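Local coordinates for protein phosphopantothenoylcysteine decarboxylase (Cryptococcus neoformans, PDB 6EOA) that binds flavin mononucleotide and probably acts as a phosphopantothenoylcysteine decarboxylase in coenzyme A biosynthesis, at residues G33-V38 and A131-I136. Numbering follows the deposited sequence.
Sequences GIFRVV and ADLVVI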
loop_
_atom_site.group_PDB
_atom_site.type_symbol
_atom_site.label_atom_id
_atom_site.label_comp_id
_atom_site.label_asym_id
_atom_site.label_seq_id
_atom_site.Cartn_x
_atom_site.Cartn_y
_atom_site.Cartn_z
ATOM N N GLY A 33 -13.574 8.728 36.009
ATOM C CA GLY A 33 -12.575 7.765 36.442
ATOM C C GLY A 33 -12.412 6.583 35.504
ATOM O O GLY A 33 -12.175 5.456 35.943
ATOM N N ILE A 34 -12.531 6.834 34.206
ATOM C CA ILE A 34 -12.429 5.764 33.221
ATOM C C ILE A 34 -11.222 5.955 32.310
ATOM O O ILE A 34 -10.993 7.043 31.782
ATOM C CB ILE A 34 -13.710 5.670 32.368
ATOM C CG1 ILE A 34 -14.923 5.438 33.272
ATOM C CG2 ILE A 34 -13.589 4.555 31.336
ATOM C CD1 ILE A 34 -16.230 5.922 32.686
ATOM N N PHE A 35 -10.443 4.888 32.150
ATOM C CA PHE A 35 -9.294 4.890 31.254
ATOM C C PHE A 35 -9.667 4.181 29.964
ATOM O O PHE A 35 -10.185 3.064 29.993
ATOM C CB PHE A 35 -8.092 4.213 31.914
ATOM C CG PHE A 35 -6.817 4.328 31.127
ATOM C CD1 PHE A 35 -6.272 3.223 30.493
ATOM C CD2 PHE A 35 -6.160 5.543 31.026
ATOM C CE1 PHE A 35 -5.093 3.330 29.775
ATOM C CE2 PHE A 35 -4.985 5.655 30.308
ATOM C CZ PHE A 35 -4.451 4.548 29.682
ATOM N N ARG A 36 -9.405 4.828 28.834
ATOM C CA ARG A 36 -9.881 4.328 27.550
ATOM C C ARG A 36 -8.737 3.879 26.647
ATOM O O ARG A 36 -7.855 4.665 26.294
ATOM C CB ARG A 36 -10.724 5.400 26.858
ATOM C CG ARG A 36 -11.986 5.742 27.639
ATOM C CD ARG A 36 -12.661 7.005 27.142
ATOM N NE ARG A 36 -14.014 7.121 27.680
ATOM C CZ ARG A 36 -14.335 7.780 28.790
ATOM N NH1 ARG A 36 -13.399 8.402 29.500
ATOM N NH2 ARG A 36 -15.599 7.820 29.191
ATOM N N VAL A 37 -8.764 2.600 26.284
ATOM C CA VAL A 37 -7.717 2.002 25.472
ATOM C C VAL A 37 -8.262 1.575 24.123
ATOM O O VAL A 37 -9.277 0.886 24.048
ATOM C CB VAL A 37 -7.087 0.771 26.164
ATOM C CG1 VAL A 37 -5.907 0.258 25.362
ATOM C CG2 VAL A 37 -6.653 1.109 27.571
ATOM N N VAL A 38 -7.590 1.995 23.057
ATOM C CA VAL A 38 -7.863 1.454 21.738
ATOM C C VAL A 38 -6.830 0.382 21.419
ATOM O O VAL A 38 -5.628 0.648 21.403
ATOM C CB VAL A 38 -7.843 2.541 20.646
ATOM C CG1 VAL A 38 -7.788 1.906 19.263
ATOM C CG2 VAL A 38 -9.058 3.441 20.774
ATOM N N ALA A 131 -9.683 7.760 22.681
ATOM C CA ALA A 131 -8.539 7.023 23.221
ATOM C C ALA A 131 -7.674 7.817 24.202
ATOM O O ALA A 131 -7.305 8.965 23.943
ATOM C CB ALA A 131 -7.674 6.518 22.078
ATOM N N ASP A 132 -7.356 7.188 25.330
ATOM C CA ASP A 132 -6.357 7.707 26.259
ATOM C C ASP A 132 -5.025 7.030 25.977
ATOM O O ASP A 132 -3.961 7.539 26.326
ATOM C CB ASP A 132 -6.776 7.469 27.712
ATOM C CG ASP A 132 -8.023 8.235 28.091
ATOM O OD1 ASP A 132 -8.181 9.380 27.618
ATOM O OD2 ASP A 132 -8.845 7.692 28.858
ATOM N N LEU A 133 -5.104 5.867 25.340
ATOM C CA LEU A 133 -3.931 5.075 25.007
ATOM C C LEU A 133 -4.216 4.246 23.762
ATOM O O LEU A 133 -5.323 3.739 23.584
ATOM C CB LEU A 133 -3.538 4.170 26.180
ATOM C CG LEU A 133 -2.416 3.149 25.959
ATOM C CD1 LEU A 133 -1.089 3.838 25.671
ATOM C CD2 LEU A 133 -2.289 2.212 27.157
ATOM N N VAL A 134 -3.222 4.127 22.891
ATOM C CA VAL A 134 -3.334 3.256 21.729
ATOM C C VAL A 134 -2.298 2.145 21.826
ATOM O O VAL A 134 -1.104 2.411 21.960
ATOM C CB VAL A 134 -3.149 4.027 20.409
ATOM C CG1 VAL A 134 -3.178 3.069 19.228
ATOM C CG2 VAL A 134 -4.230 5.087 20.259
ATOM N N VAL A 135 -2.763 0.901 21.774
ATOM C CA VAL A 135 -1.871 -0.251 21.852
ATOM C C VAL A 135 -1.950 -1.085 20.575
ATOM O O VAL A 135 -3.013 -1.583 20.209
ATOM C CB VAL A 135 -2.202 -1.140 23.068
ATOM C CG1 VAL A 135 -1.162 -2.240 23.226
ATOM C CG2 VAL A 135 -2.275 -0.296 24.340
ATOM N N ILE A 136 -0.817 -1.227 19.897
ATOM C CA ILE A 136 -0.753 -2.043 18.696
ATOM C C ILE A 136 -0.212 -3.424 19.042
ATOM O O ILE A 136 0.996 -3.616 19.163
ATOM C CB ILE A 136 0.127 -1.397 17.622
ATOM C CG1 ILE A 136 -0.216 0.086 17.475
ATOM C CG2 ILE A 136 -0.052 -2.118 16.303
ATOM C CD1 ILE A 136 0.687 0.819 16.510
#
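Asp132 grips the backbone of Arg36 at two points. Its OD2 accepts a hydrogen bond from Arg36 N at 2.9 Å; the donor comes from the anti side, 29° out of the carboxylate plane. Its own backbone N gives a hydrogen bond of 2.7 Å to Arg36 O. Leu133 N adds a weak bond to the same oxygen, which has two donors. Just before strand 133-139 begins, the carboxylate serves Arg36 N, where the regular parallel pattern would use a backbone oxygen. Placing CG beside its backbone N (chi1 -65°) brings OD2 up to Arg36 N. Further on the ladder is regular: Val38 N bonds to Leu133 O, and Val135 N to Val38 O, both nearly straight. Val37 CA-H and Val134 CA-H add contacts to the same oxygens, Leu133 O and Val38 O. Strands 35-41 and 133-139 are parallel neighbours in the middle of the Rossmann-like sheet of this flavoprotein family. Ala131 and Asp132 link helix 123-130 to strand 133-139.

On the face of Val37 and Leu133, the Phe35 ring meets the CB atoms of Asp132 and Leu133 obliquely, with CZ 3.6 Å from Leu133 CB. Leu133 CD2 sits at the ring edge, in plane. Val37 CG1 meets Val135 CG2 at 3.8 Å. Helix 222-237 covers this side, with Ile229 on both valines and Phe232 on Phe35. On the face of Val38 and Val134, Val38 CG2 rests 3.6 Å from Ala131 CB, and helix 155-162 packs there through Leu159 and Leu160. The Arg36 guanidinium turns away from Asp132 to form a salt bridge with Asp32.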